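Local atomic coordinates of manganese-dependent inorganic pyrophosphatase (Methanocaldococcus jannaschii, PDB entry 2EB0), a protein that hydrolyses diphosphate to two phosphate ions as a manganese-dependent inorganic pyrophosphatase of family II, with two manganese ions bound in each subunit. Residues Arg2-His7 with Leu25-Ala30; Glu52-Ala57 with Gln72-Leu77; Ile62-His67 with Ile83-His88; Asp66-Ser71 with His89-Thr94. One frame throughout, in Å; residues are numbered along the deposited sequence.

Interaction 1: Arg2-His7 with Leu25-Ala30; sequences RYVVGH and LDCYPA. With MN (manganese (II) ion), chain F.
Tyr28 O is gripped twice by the adjacent strand: Val4 N donates a hydrogen bond to Tyr28 O at 2.9 Å, and Tyr3 CA approaches the same Tyr28 O to 3.2 Å in a CA-H...O contact. The amide of this tyrosine is used as well, Tyr28 N bonding to Arg2 O at 3.0 Å. Further along, the pairing weakens, and the bond from Ala30 N to Val4 O is weak. Beyond it a water takes over, donating to Ala30 O and weakly accepting from Gly6 N. These are the parallel strands of the beta-alpha-beta unit formed by strand 2-5, helix 12-25 and strand 28-31 in the DHH domain, their short axes inclined at 35°. Facing the helix, Val4 CG2 meets Cys27 SG at 3.4 Å; a chi1 of 54° sets that sulfur between the backbone N and the carbonyl carbon. The CB, CG and CD of Arg2 run past Cys27 CB, while the guanidinium goes on to a salt bridge with Glu61. On the other face, Tyr28 CD2 lies over the Tyr3 ring, the two ring planes 50° apart. Past the strand end, His7 NE2 binds a manganese ion at 2.4 Å.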
loop_
_atom_site.group_PDB
_atom_site.type_symbol
_atom_site.label_atom_id
_atom_site.label_comp_id
_atom_site.label_asym_id
_atom_site.label_seq_id
_atom_site.Cartn_x
_atom_site.Cartn_y
_atom_site.Cartn_z
ATOM N N ARG B 2 7.371 1.405 20.913
ATOM C CA ARG B 2 6.422 1.471 19.801
ATOM C C ARG B 2 5.580 2.758 19.832
ATOM O O ARG B 2 4.916 3.051 20.818
ATOM C CB ARG B 2 5.506 0.242 19.841
ATOM C CG ARG B 2 4.664 0.047 18.596
ATOM C CD ARG B 2 3.679 -1.089 18.774
ATOM N NE ARG B 2 4.330 -2.373 19.024
ATOM C CZ ARG B 2 5.122 -2.993 18.155
ATOM N NH1 ARG B 2 5.368 -2.449 16.975
ATOM N NH2 ARG B 2 5.664 -4.165 18.464
ATOM N N TYR B 3 5.612 3.502 18.731
ATOM C CA TYR B 3 4.897 4.766 18.601
ATOM C C TYR B 3 3.993 4.822 17.372
ATOM O O TYR B 3 4.344 4.314 16.304
ATOM C CB TYR B 3 5.900 5.915 18.473
ATOM C CG TYR B 3 6.785 6.140 19.677
ATOM C CD1 TYR B 3 6.378 6.972 20.714
ATOM C CD2 TYR B 3 8.032 5.522 19.776
ATOM C CE1 TYR B 3 7.181 7.189 21.821
ATOM C CE2 TYR B 3 8.847 5.729 20.886
ATOM C CZ TYR B 3 8.413 6.565 21.905
ATOM O OH TYR B 3 9.199 6.769 23.015
ATOM N N VAL B 4 2.831 5.450 17.532
ATOM C CA VAL B 4 1.891 5.658 16.433
ATOM C C VAL B 4 2.042 7.156 16.136
ATOM O O VAL B 4 1.800 7.988 17.010
ATOM C CB VAL B 4 0.429 5.356 16.851
ATOM C CG1 VAL B 4 -0.521 5.655 15.683
ATOM C CG2 VAL B 4 0.295 3.899 17.280
ATOM N N VAL B 5 2.460 7.501 14.921
ATOM C CA VAL B 5 2.670 8.906 14.590
ATOM C C VAL B 5 2.037 9.367 13.288
ATOM O O VAL B 5 1.966 8.619 12.313
ATOM C CB VAL B 5 4.173 9.251 14.493
ATOM C CG1 VAL B 5 4.373 10.730 14.765
ATOM C CG2 VAL B 5 4.976 8.412 15.465
ATOM N N GLY B 6 1.580 10.613 13.295
ATOM C CA GLY B 6 0.984 11.208 12.118
ATOM C C GLY B 6 2.076 11.943 11.364
ATOM O O GLY B 6 3.258 11.790 11.669
ATOM N N HIS B 7 1.691 12.761 10.397
ATOM C CA HIS B 7 2.656 13.486 9.582
ATOM C C HIS B 7 3.058 14.867 10.104
ATOM O O HIS B 7 2.442 15.418 11.025
ATOM C CB HIS B 7 2.098 13.627 8.169
ATOM C CG HIS B 7 0.763 14.306 8.112
ATOM N ND1 HIS B 7 0.569 15.608 8.526
ATOM C CD2 HIS B 7 -0.446 13.861 7.690
ATOM C CE1 HIS B 7 -0.701 15.935 8.361
ATOM N NE2 HIS B 7 -1.337 14.892 7.854
ATOM N N LEU B 25 -3.688 -0.193 20.248
ATOM C CA LEU B 25 -2.482 -0.993 20.082
ATOM C C LEU B 25 -1.619 -0.996 21.333
ATOM O O LEU B 25 -0.578 -1.643 21.370
ATOM C CB LEU B 25 -1.676 -0.473 18.890
ATOM C CG LEU B 25 -2.037 -0.996 17.498
ATOM C CD1 LEU B 25 -3.532 -1.159 17.339
ATOM C CD2 LEU B 25 -1.491 -0.032 16.464
ATOM N N ASP B 26 -2.063 -0.270 22.352
ATOM C CA ASP B 26 -1.349 -0.177 23.621
ATOM C C ASP B 26 0.093 0.298 23.525
ATOM O O ASP B 26 0.977 -0.243 24.185
ATOM C CB ASP B 26 -1.389 -1.519 24.366
ATOM C CG ASP B 26 -2.696 -1.733 25.107
ATOM O OD1 ASP B 26 -3.033 -0.897 25.972
ATOM O OD2 ASP B 26 -3.385 -2.735 24.830
ATOM N N CYS B 27 0.342 1.301 22.694
ATOM C CA CYS B 27 1.685 1.843 22.587
ATOM C C CYS B 27 1.610 3.348 22.786
ATOM O O CYS B 27 0.578 3.859 23.222
ATOM C CB CYS B 27 2.326 1.479 21.243
ATOM S SG CYS B 27 1.387 1.923 19.790
ATOM N N TYR B 28 2.687 4.062 22.481
ATOM C CA TYR B 28 2.707 5.508 22.681
ATOM C C TYR B 28 2.253 6.375 21.511
ATOM O O TYR B 28 2.676 6.174 20.368
ATOM C CB TYR B 28 4.112 5.967 23.074
ATOM C CG TYR B 28 4.742 5.187 24.204
ATOM C CD1 TYR B 28 4.049 4.959 25.393
ATOM C CD2 TYR B 28 6.037 4.686 24.087
ATOM C CE1 TYR B 28 4.628 4.247 26.436
ATOM C CE2 TYR B 28 6.627 3.975 25.127
ATOM C CZ TYR B 28 5.918 3.759 26.297
ATOM O OH TYR B 28 6.501 3.055 27.328
ATOM N N PRO B 29 1.381 7.360 21.787
ATOM C CA PRO B 29 0.886 8.275 20.758
ATOM C C PRO B 29 1.937 9.368 20.603
ATOM O O PRO B 29 2.645 9.696 21.561
ATOM C CB PRO B 29 -0.398 8.813 21.370
ATOM C CG PRO B 29 -0.044 8.881 22.824
ATOM C CD PRO B 29 0.634 7.540 23.042
ATOM N N ALA B 30 2.052 9.939 19.413
ATOM C CA ALA B 30 3.038 10.983 19.215
ATOM C C ALA B 30 2.669 11.843 18.018
ATOM O O ALA B 30 1.757 11.502 17.250
ATOM C CB ALA B 30 4.420 10.366 19.023
HETATM MN MN MN F . -3.701 14.592 7.636
HETATM O O HOH W 1 0.229 12.497 15.010
#

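Interaction 2: Glu52-Ala57 with Gln72-Leu77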
loop_
_atom_site.group_PDB
_atom_site.type_symbol
_atom_site.label_atom_id
_atom_site.label_comp_id
_atom_site.label_asym_id
_atom_site.label_seq_id
_atom_site.Cartn_x
_atom_site.Cartn_y
_atom_site.Cartn_z
ATOM N N GLU B 52 2.796 13.370 22.815
ATOM C CA GLU B 52 4.173 13.841 22.935
ATOM C C GLU B 52 4.800 14.085 21.560
ATOM O O GLU B 52 4.513 13.380 20.592
ATOM C CB GLU B 52 5.024 12.827 23.710
ATOM C CG GLU B 52 5.524 11.659 22.866
ATOM C CD GLU B 52 6.432 10.726 23.642
ATOM O OE1 GLU B 52 5.912 9.884 24.405
ATOM O OE2 GLU B 52 7.667 10.845 23.495
ATOM N N LEU B 53 5.656 15.095 21.490
ATOM C CA LEU B 53 6.343 15.451 20.257
ATOM C C LEU B 53 7.665 14.693 20.102
ATOM O O LEU B 53 8.465 14.657 21.023
ATOM C CB LEU B 53 6.643 16.948 20.248
ATOM C CG LEU B 53 7.607 17.410 19.150
ATOM C CD1 LEU B 53 6.865 17.551 17.811
ATOM C CD2 LEU B 53 8.213 18.739 19.552
ATOM N N ILE B 54 7.887 14.078 18.945
ATOM C CA ILE B 54 9.149 13.377 18.689
ATOM C C ILE B 54 9.667 13.846 17.341
ATOM O O ILE B 54 8.933 14.473 16.577
ATOM C CB ILE B 54 8.992 11.849 18.666
ATOM C CG1 ILE B 54 7.965 11.434 17.612
ATOM C CG2 ILE B 54 8.610 11.361 20.041
ATOM C CD1 ILE B 54 7.751 9.950 17.532
ATOM N N GLU B 55 10.923 13.541 17.038
ATOM C CA GLU B 55 11.512 13.994 15.784
ATOM C C GLU B 55 12.372 12.953 15.090
ATOM O O GLU B 55 12.610 13.041 13.886
ATOM C CB GLU B 55 12.356 15.241 16.048
ATOM C CG GLU B 55 11.584 16.387 16.676
ATOM C CD GLU B 55 12.367 17.091 17.768
ATOM O OE1 GLU B 55 13.495 17.557 17.494
ATOM O OE2 GLU B 55 11.848 17.177 18.902
ATOM N N SER B 56 12.846 11.975 15.848
ATOM C CA SER B 56 13.703 10.944 15.290
ATOM C C SER B 56 13.115 9.552 15.473
ATOM O O SER B 56 12.622 9.213 16.545
ATOM C CB SER B 56 15.087 11.020 15.945
ATOM O OG SER B 56 15.904 9.942 15.536
ATOM N N ALA B 57 13.178 8.745 14.420
ATOM C CA ALA B 57 12.638 7.396 14.474
ATOM C C ALA B 57 13.699 6.395 14.895
ATOM O O ALA B 57 13.385 5.242 15.189
ATOM C CB ALA B 57 12.079 7.008 13.118
ATOM N N GLN B 72 7.034 13.716 4.532
ATOM C CA GLN B 72 6.014 14.156 5.485
ATOM C C GLN B 72 6.160 13.399 6.808
ATOM O O GLN B 72 5.399 13.624 7.751
ATOM C CB GLN B 72 4.613 13.896 4.919
ATOM C CG GLN B 72 4.350 14.519 3.567
ATOM C CD GLN B 72 3.069 14.010 2.930
ATOM O OE1 GLN B 72 2.841 14.203 1.733
ATOM N NE2 GLN B 72 2.221 13.357 3.725
ATOM N N SER B 73 7.144 12.508 6.865
ATOM C CA SER B 73 7.386 11.685 8.044
ATOM C C SER B 73 8.757 12.011 8.637
ATOM O O SER B 73 9.336 13.051 8.316
ATOM C CB SER B 73 7.311 10.207 7.640
ATOM O OG SER B 73 7.146 9.354 8.760
ATOM N N PHE B 74 9.271 11.134 9.502
ATOM C CA PHE B 74 10.583 11.343 10.120
ATOM C C PHE B 74 11.638 11.504 9.038
ATOM O O PHE B 74 11.590 10.819 8.018
ATOM C CB PHE B 74 11.024 10.141 10.969
ATOM C CG PHE B 74 10.113 9.807 12.107
ATOM C CD1 PHE B 74 8.989 9.011 11.907
ATOM C CD2 PHE B 74 10.418 10.225 13.396
ATOM C CE1 PHE B 74 8.188 8.629 12.975
ATOM C CE2 PHE B 74 9.621 9.849 14.476
ATOM C CZ PHE B 74 8.505 9.047 14.267
ATOM N N ASP B 75 12.605 12.384 9.274
ATOM C CA ASP B 75 13.684 12.598 8.314
ATOM C C ASP B 75 14.523 11.326 8.249
ATOM O O ASP B 75 15.139 11.025 7.232
ATOM C CB ASP B 75 14.568 13.763 8.754
ATOM C CG ASP B 75 13.786 15.040 8.959
ATOM O OD1 ASP B 75 13.166 15.522 7.990
ATOM O OD2 ASP B 75 13.793 15.562 10.093
ATOM N N ASP B 76 14.523 10.582 9.348
ATOM C CA ASP B 76 15.272 9.343 9.460
ATOM C C ASP B 76 14.351 8.141 9.646
ATOM O O ASP B 76 14.641 7.249 10.452
ATOM C CB ASP B 76 16.226 9.421 10.656
ATOM C CG ASP B 76 15.503 9.707 11.970
ATOM O OD1 ASP B 76 16.142 9.596 13.034
ATOM O OD2 ASP B 76 14.300 10.053 11.943
ATOM N N LEU B 77 13.245 8.118 8.910
ATOM C CA LEU B 77 12.283 7.018 9.002
ATOM C C LEU B 77 13.022 5.689 8.866
ATOM O O LEU B 77 12.800 4.756 9.635
ATOM C CB LEU B 77 11.241 7.127 7.885
ATOM C CG LEU B 77 9.805 6.664 8.159
ATOM C CD1 LEU B 77 9.111 6.449 6.818
ATOM C CD2 LEU B 77 9.778 5.381 8.985
HETATM O O HOH W 2 12.100 14.226 11.494
#
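Asp76 grips the chain at Ser56 and Ala57 with both carboxylate oxygens. Ser56 OG donates to the syn lone pair of Asp76 OD1 over a short 2.5 Å, and Ala57 N gives Asp76 OD2 a nearly straight bond of 3.0 Å, coming from the syn side but 35° out of the carboxylate plane. Asp76 belongs to a type I beta turn running from Phe74 to Leu77, and its CG stands between the backbone N and the carbonyl carbon (chi1 57°), which directs the carboxylate across to the facing backbone. Ser56 answers with OG extended away from its own N (chi1 174°). The Phe74 ring presents one face to Ala57: Ala57 CB sits 3.7 Å from the centroid of the Phe74 ring in a CH-pi contact. Ile54 comes in at the ring edge, Ile54 CD1 being 3.5 Å from Phe74 CZ. On the outer side a water donates to Glu55 O and Asp75 OD2 and accepts from Asp75 N, while Asp75 OD1 pairs with Lys8. Phe74 packs on Val5 of strand 2-5 and, together with Ala57, on Ile62 of strand 61-65, which places the contact against one face of the parallel sheet.

Interaction 3: Ile62-His67 with Ile83-His88. With MN (manganese (II) ion), chain E; MN (manganese (II) ion), chain F.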
loop_
_atom_site.group_PDB
_atom_site.type_symbol
_atom_site.label_atom_id
_atom_site.label_comp_id
_atom_site.label_asym_id
_atom_site.label_seq_id
_atom_site.Cartn_x
_atom_site.Cartn_y
_atom_site.Cartn_z
ATOM N N ILE B 62 7.992 2.111 14.664
ATOM C CA ILE B 62 7.007 3.047 14.163
ATOM C C ILE B 62 5.778 2.493 13.457
ATOM O O ILE B 62 5.841 1.524 12.694
ATOM C CB ILE B 62 7.681 4.042 13.205
ATOM C CG1 ILE B 62 8.849 4.742 13.909
ATOM C CG2 ILE B 62 6.663 5.042 12.694
ATOM C CD1 ILE B 62 8.441 5.668 15.045
ATOM N N ILE B 63 4.654 3.135 13.741
ATOM C CA ILE B 63 3.380 2.827 13.120
ATOM C C ILE B 63 2.904 4.188 12.620
ATOM O O ILE B 63 2.578 5.080 13.417
ATOM C CB ILE B 63 2.349 2.275 14.115
ATOM C CG1 ILE B 63 2.698 0.831 14.481
ATOM C CG2 ILE B 63 0.966 2.337 13.499
ATOM C CD1 ILE B 63 1.741 0.189 15.453
ATOM N N LEU B 64 2.887 4.347 11.302
ATOM C CA LEU B 64 2.473 5.602 10.699
ATOM C C LEU B 64 0.982 5.630 10.418
ATOM O O LEU B 64 0.411 4.639 9.978
ATOM C CB LEU B 64 3.228 5.826 9.394
ATOM C CG LEU B 64 4.754 5.821 9.492
ATOM C CD1 LEU B 64 5.348 5.968 8.093
ATOM C CD2 LEU B 64 5.217 6.961 10.399
ATOM N N VAL B 65 0.361 6.769 10.703
ATOM C CA VAL B 65 -1.053 6.967 10.427
ATOM C C VAL B 65 -1.203 8.252 9.640
ATOM O O VAL B 65 -0.448 9.201 9.834
ATOM C CB VAL B 65 -1.927 7.116 11.702
ATOM C CG1 VAL B 65 -2.075 5.776 12.396
ATOM C CG2 VAL B 65 -1.317 8.160 12.640
ATOM N N ASP B 66 -2.151 8.249 8.714
ATOM C CA ASP B 66 -2.468 9.434 7.947
ATOM C C ASP B 66 -1.433 9.934 6.960
ATOM O O ASP B 66 -1.489 11.092 6.556
ATOM C CB ASP B 66 -2.802 10.572 8.902
ATOM C CG ASP B 66 -3.734 11.574 8.289
ATOM O OD1 ASP B 66 -3.718 12.737 8.732
ATOM O OD2 ASP B 66 -4.496 11.189 7.375
ATOM N N HIS B 67 -0.473 9.092 6.594
ATOM C CA HIS B 67 0.522 9.498 5.620
ATOM C C HIS B 67 1.383 8.326 5.173
ATOM O O HIS B 67 1.570 7.348 5.903
ATOM C CB HIS B 67 1.390 10.657 6.148
ATOM C CG HIS B 67 2.425 10.257 7.157
ATOM N ND1 HIS B 67 2.106 9.825 8.425
ATOM C CD2 HIS B 67 3.781 10.274 7.094
ATOM C CE1 HIS B 67 3.219 9.593 9.102
ATOM N NE2 HIS B 67 4.249 9.859 8.318
ATOM N N ILE B 83 6.602 -0.701 11.538
ATOM C CA ILE B 83 5.701 -1.815 11.835
ATOM C C ILE B 83 4.443 -1.834 10.950
ATOM O O ILE B 83 4.049 -2.885 10.431
ATOM C CB ILE B 83 5.221 -1.767 13.312
ATOM C CG1 ILE B 83 6.417 -1.845 14.263
ATOM C CG2 ILE B 83 4.222 -2.896 13.584
ATOM C CD1 ILE B 83 7.106 -3.199 14.299
ATOM N N ALA B 84 3.803 -0.680 10.784
ATOM C CA ALA B 84 2.581 -0.628 9.986
ATOM C C ALA B 84 2.256 0.755 9.448
ATOM O O ALA B 84 2.860 1.752 9.840
ATOM C CB ALA B 84 1.384 -1.132 10.826
ATOM N N ILE B 85 1.296 0.790 8.534
ATOM C CA ILE B 85 0.819 2.035 7.959
ATOM C C ILE B 85 -0.696 1.925 7.822
ATOM O O ILE B 85 -1.199 0.999 7.181
ATOM C CB ILE B 85 1.434 2.315 6.570
ATOM C CG1 ILE B 85 2.946 2.544 6.700
ATOM C CG2 ILE B 85 0.776 3.536 5.957
ATOM C CD1 ILE B 85 3.642 2.870 5.390
ATOM N N ILE B 86 -1.405 2.858 8.455
ATOM C CA ILE B 86 -2.861 2.930 8.422
ATOM C C ILE B 86 -3.134 4.319 7.862
ATOM O O ILE B 86 -2.902 5.333 8.531
ATOM C CB ILE B 86 -3.444 2.789 9.830
ATOM C CG1 ILE B 86 -2.938 1.486 10.457
ATOM C CG2 ILE B 86 -4.968 2.801 9.770
ATOM C CD1 ILE B 86 -3.361 0.234 9.706
ATOM N N ASP B 87 -3.651 4.365 6.638
ATOM C CA ASP B 87 -3.827 5.642 5.964
ATOM C C ASP B 87 -5.026 5.718 5.015
ATOM O O ASP B 87 -5.846 4.799 4.936
ATOM C CB ASP B 87 -2.536 5.888 5.181
ATOM C CG ASP B 87 -2.378 7.305 4.720
ATOM O OD1 ASP B 87 -1.485 7.517 3.879
ATOM O OD2 ASP B 87 -3.121 8.199 5.188
ATOM N N HIS B 88 -5.133 6.843 4.316
ATOM C CA HIS B 88 -6.177 7.029 3.327
ATOM C C HIS B 88 -5.653 7.924 2.200
ATOM O O HIS B 88 -6.413 8.569 1.482
ATOM C CB HIS B 88 -7.461 7.602 3.953
ATOM C CG HIS B 88 -7.340 9.012 4.436
ATOM N ND1 HIS B 88 -8.217 10.004 4.046
ATOM C CD2 HIS B 88 -6.501 9.583 5.329
ATOM C CE1 HIS B 88 -7.925 11.122 4.681
ATOM N NE2 HIS B 88 -6.889 10.892 5.468
HETATM MN MN MN E . -6.326 12.530 7.049
HETATM MN MN MN F . -3.701 14.592 7.636
#
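Asp66 and His88 share a manganese ion, Asp66 OD2 and His88 NE2 each lying 2.3 Å from it. Their carboxylate and imidazole planes are only 6° apart, the two groups side by side and pointing the same way. Asp66 OD1 binds the second manganese at 2.1 Å, so this carboxylate bridges the dinuclear site. His88 is the middle residue of the Asp87-His88-His89 sequence that gives the DHH family its name. Asp13 and Asp147 complete the protein ligands of the first ion, His7 and Asp11 those of the second.

In the next shell, Thr109 OG1 and Ser14 OG hydrogen-bond to OD2 and OD1 of Asp66, and His88 ND1 bonds to Val106 O, fixing the rotation of the imidazole. Asp66 sits just past its strand with a positive phi of 68°, its amide still tied in: Asp66 N bonds to Ile86 O at 3.0 Å. Asp87 OD2 takes a short bond of 2.6 Å from His88 N, which meets it from above the carboxylate plane. His67 turns back, His67 ND1 reaching Val65 O at 3.0 Å.

Behind the ligands runs regular parallel pairing of strands 61-65 and 81-87. Ile86 N bonds to Leu64 O and Leu64 N to Ala84 O. On the face covered by helix 12-25, Val65 CG1 packs against Ile86 CB, and nearer the strand starts Ile63 CG1 touches Ile83 CB at 3.8 Å.

Interaction 4: Asp66-Ser71 with His89-Thr94; sequences DHSEKS and HKVGLT. With MN (manganese (II) ion), chain E; MN (manganese (II) ion), chain F.
Ser68 OG ties together the loops that follow two adjacent parallel strands of the DHH domain, 61-65 and 81-87. Gly92 N donates to Ser68 OG at 3.1 Å and almost straight (171°), whereas the bond from Leu93 N to the same Ser68 OG, at 3.3 Å, is weak. The hydroxyl reaches both amides because it stands anti to its own backbone N (chi1 180°), and it is also hydrogen-bonded to Tyr101 OH. Nearby, Val91 N bonds to Thr95 OG1 of the second subunit.

Water adds further polar links. One molecule accepts from Lys70 N at 3.0 Å and donates to Gly92 O at 2.7 Å; another accepts from Lys90 NZ and lies within weak bonding distance of Glu69 OE1. Among charged groups, Glu69 OE2 and Lys90 NZ form a long salt bridge of 3.8 Å; Glu69 also has a polar partner in Asp207, within strand 204-208.

Apolar packing centres on Leu93, whose CD2 lies 3.8 Å from Lys70 CB and whose side chain also rests on Leu77 and Ile85. Val91, turned away, packs on Leu93 of the second subunit.

At the metal end, His89, the last residue of the Asp-His-His sequence, crosses the bridging carboxylate of Asp66 with the two planes 55° apart. His89 ND1 is held by Asp87 OD2, and His89 CE1 comes within 3.1 Å of Asp66 OD2, which lies in the imidazole plane at the ring edge.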
loop_
_atom_site.group_PDB
_atom_site.type_symbol
_atom_site.label_atom_id
_atom_site.label_comp_id
_atom_site.label_asym_id
_atom_site.label_seq_id
_atom_site.Cartn_x
_atom_site.Cartn_y
_atom_site.Cartn_z
ATOM N N ASP B 66 -2.151 8.249 8.714
ATOM C CA ASP B 66 -2.468 9.434 7.947
ATOM C C ASP B 66 -1.433 9.934 6.960
ATOM O O ASP B 66 -1.489 11.092 6.556
ATOM C CB ASP B 66 -2.802 10.572 8.902
ATOM C CG ASP B 66 -3.734 11.574 8.289
ATOM O OD1 ASP B 66 -3.718 12.737 8.732
ATOM O OD2 ASP B 66 -4.496 11.189 7.375
ATOM N N HIS B 67 -0.473 9.092 6.594
ATOM C CA HIS B 67 0.522 9.498 5.620
ATOM C C HIS B 67 1.383 8.326 5.173
ATOM O O HIS B 67 1.570 7.348 5.903
ATOM C CB HIS B 67 1.390 10.657 6.148
ATOM C CG HIS B 67 2.425 10.257 7.157
ATOM N ND1 HIS B 67 2.106 9.825 8.425
ATOM C CD2 HIS B 67 3.781 10.274 7.094
ATOM C CE1 HIS B 67 3.219 9.593 9.102
ATOM N NE2 HIS B 67 4.249 9.859 8.318
ATOM N N SER B 68 1.878 8.434 3.949
ATOM C CA SER B 68 2.705 7.405 3.346
ATOM C C SER B 68 3.714 8.112 2.452
ATOM O O SER B 68 3.984 7.679 1.335
ATOM C CB SER B 68 1.829 6.468 2.514
ATOM O OG SER B 68 2.601 5.453 1.899
ATOM N N GLU B 69 4.254 9.217 2.946
ATOM C CA GLU B 69 5.225 9.991 2.184
ATOM C C GLU B 69 6.445 10.298 3.049
ATOM O O GLU B 69 6.321 10.854 4.144
ATOM C CB GLU B 69 4.590 11.297 1.699
ATOM C CG GLU B 69 5.476 12.105 0.762
ATOM C CD GLU B 69 5.442 11.598 -0.677
ATOM O OE1 GLU B 69 6.360 11.953 -1.456
ATOM O OE2 GLU B 69 4.492 10.856 -1.030
ATOM N N LYS B 70 7.621 9.925 2.553
ATOM C CA LYS B 70 8.866 10.161 3.262
ATOM C C LYS B 70 9.014 11.630 3.686
ATOM O O LYS B 70 9.281 11.922 4.851
ATOM C CB LYS B 70 10.048 9.753 2.378
ATOM C CG LYS B 70 11.419 10.096 2.940
ATOM C CD LYS B 70 11.709 9.343 4.224
ATOM C CE LYS B 70 13.082 9.700 4.773
ATOM N NZ LYS B 70 13.419 8.898 5.983
ATOM N N SER B 71 8.829 12.554 2.749
ATOM C CA SER B 71 8.983 13.966 3.070
ATOM C C SER B 71 7.953 14.546 4.048
ATOM O O SER B 71 8.006 15.733 4.366
ATOM C CB SER B 71 9.018 14.796 1.782
ATOM O OG SER B 71 8.079 14.325 0.835
ATOM N N HIS B 89 -4.336 7.956 2.056
ATOM C CA HIS B 89 -3.709 8.726 0.991
ATOM C C HIS B 89 -3.158 7.715 0.002
ATOM O O HIS B 89 -3.255 6.507 0.225
ATOM C CB HIS B 89 -2.561 9.585 1.523
ATOM C CG HIS B 89 -2.994 10.640 2.487
ATOM N ND1 HIS B 89 -3.240 10.377 3.818
ATOM C CD2 HIS B 89 -3.255 11.958 2.308
ATOM C CE1 HIS B 89 -3.636 11.487 4.419
ATOM N NE2 HIS B 89 -3.654 12.461 3.524
ATOM N N LYS B 90 -2.597 8.210 -1.093
ATOM C CA LYS B 90 -1.996 7.358 -2.113
ATOM C C LYS B 90 -0.779 6.681 -1.481
ATOM O O LYS B 90 -0.289 7.134 -0.453
ATOM C CB LYS B 90 -1.516 8.218 -3.285
ATOM C CG LYS B 90 -0.334 9.113 -2.922
ATOM C CD LYS B 90 -0.161 10.230 -3.936
ATOM C CE LYS B 90 1.127 11.006 -3.710
ATOM N NZ LYS B 90 2.332 10.190 -4.039
ATOM N N VAL B 91 -0.292 5.605 -2.089
ATOM C CA VAL B 91 0.895 4.951 -1.561
ATOM C C VAL B 91 2.104 5.768 -2.029
ATOM O O VAL B 91 2.286 5.997 -3.229
ATOM C CB VAL B 91 1.042 3.508 -2.078
ATOM C CG1 VAL B 91 2.348 2.921 -1.566
ATOM C CG2 VAL B 91 -0.141 2.663 -1.609
ATOM N N GLY B 92 2.915 6.222 -1.082
ATOM C CA GLY B 92 4.082 7.004 -1.438
ATOM C C GLY B 92 5.352 6.489 -0.793
ATOM O O GLY B 92 6.414 7.076 -0.971
ATOM N N LEU B 93 5.245 5.393 -0.047
ATOM C CA LEU B 93 6.400 4.809 0.631
ATOM C C LEU B 93 6.621 3.362 0.249
ATOM O O LEU B 93 5.697 2.559 0.320
ATOM C CB LEU B 93 6.229 4.844 2.157
ATOM C CG LEU B 93 6.449 6.117 2.974
ATOM C CD1 LEU B 93 6.287 5.788 4.453
ATOM C CD2 LEU B 93 7.843 6.677 2.714
ATOM N N THR B 94 7.843 3.029 -0.155
ATOM C CA THR B 94 8.186 1.649 -0.470
ATOM C C THR B 94 8.824 1.167 0.821
ATOM O O THR B 94 9.381 1.970 1.575
ATOM C CB THR B 94 9.235 1.535 -1.580
ATOM O OG1 THR B 94 10.490 2.019 -1.091
ATOM C CG2 THR B 94 8.818 2.334 -2.800
HETATM MN MN MN E . -6.326 12.530 7.049
HETATM MN MN MN F . -3.701 14.592 7.636
HETATM O O HOH W 3 6.910 9.564 -2.946
HETATM O O HOH W 4 4.686 11.811 -3.870
HETATM O O HOH W 5 8.474 8.375 0.112
#

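Overall arrangement
From the N terminus, interaction 1 comes first, closing the loop through helix 12-25 and ending before any other contact opens. The other three are interlocked. Interaction 2 opens at 52-57 and closes at 72-77, and interactions 3 and 4 both start within that loop and close beyond it, so each crosses interaction 2; none is enclosed whole by another. Interactions 3 and 4 share Asp66 and His67 and run on from one strand pair into its following loops. Strand 2-5 pairs with 61-65, joining interactions 1 and 3 into one sheet, whose strand-end residues His7, Asp66 and His88 meet at the manganese ions. Ser73, bonded to His67, links interaction 2 with both later contacts.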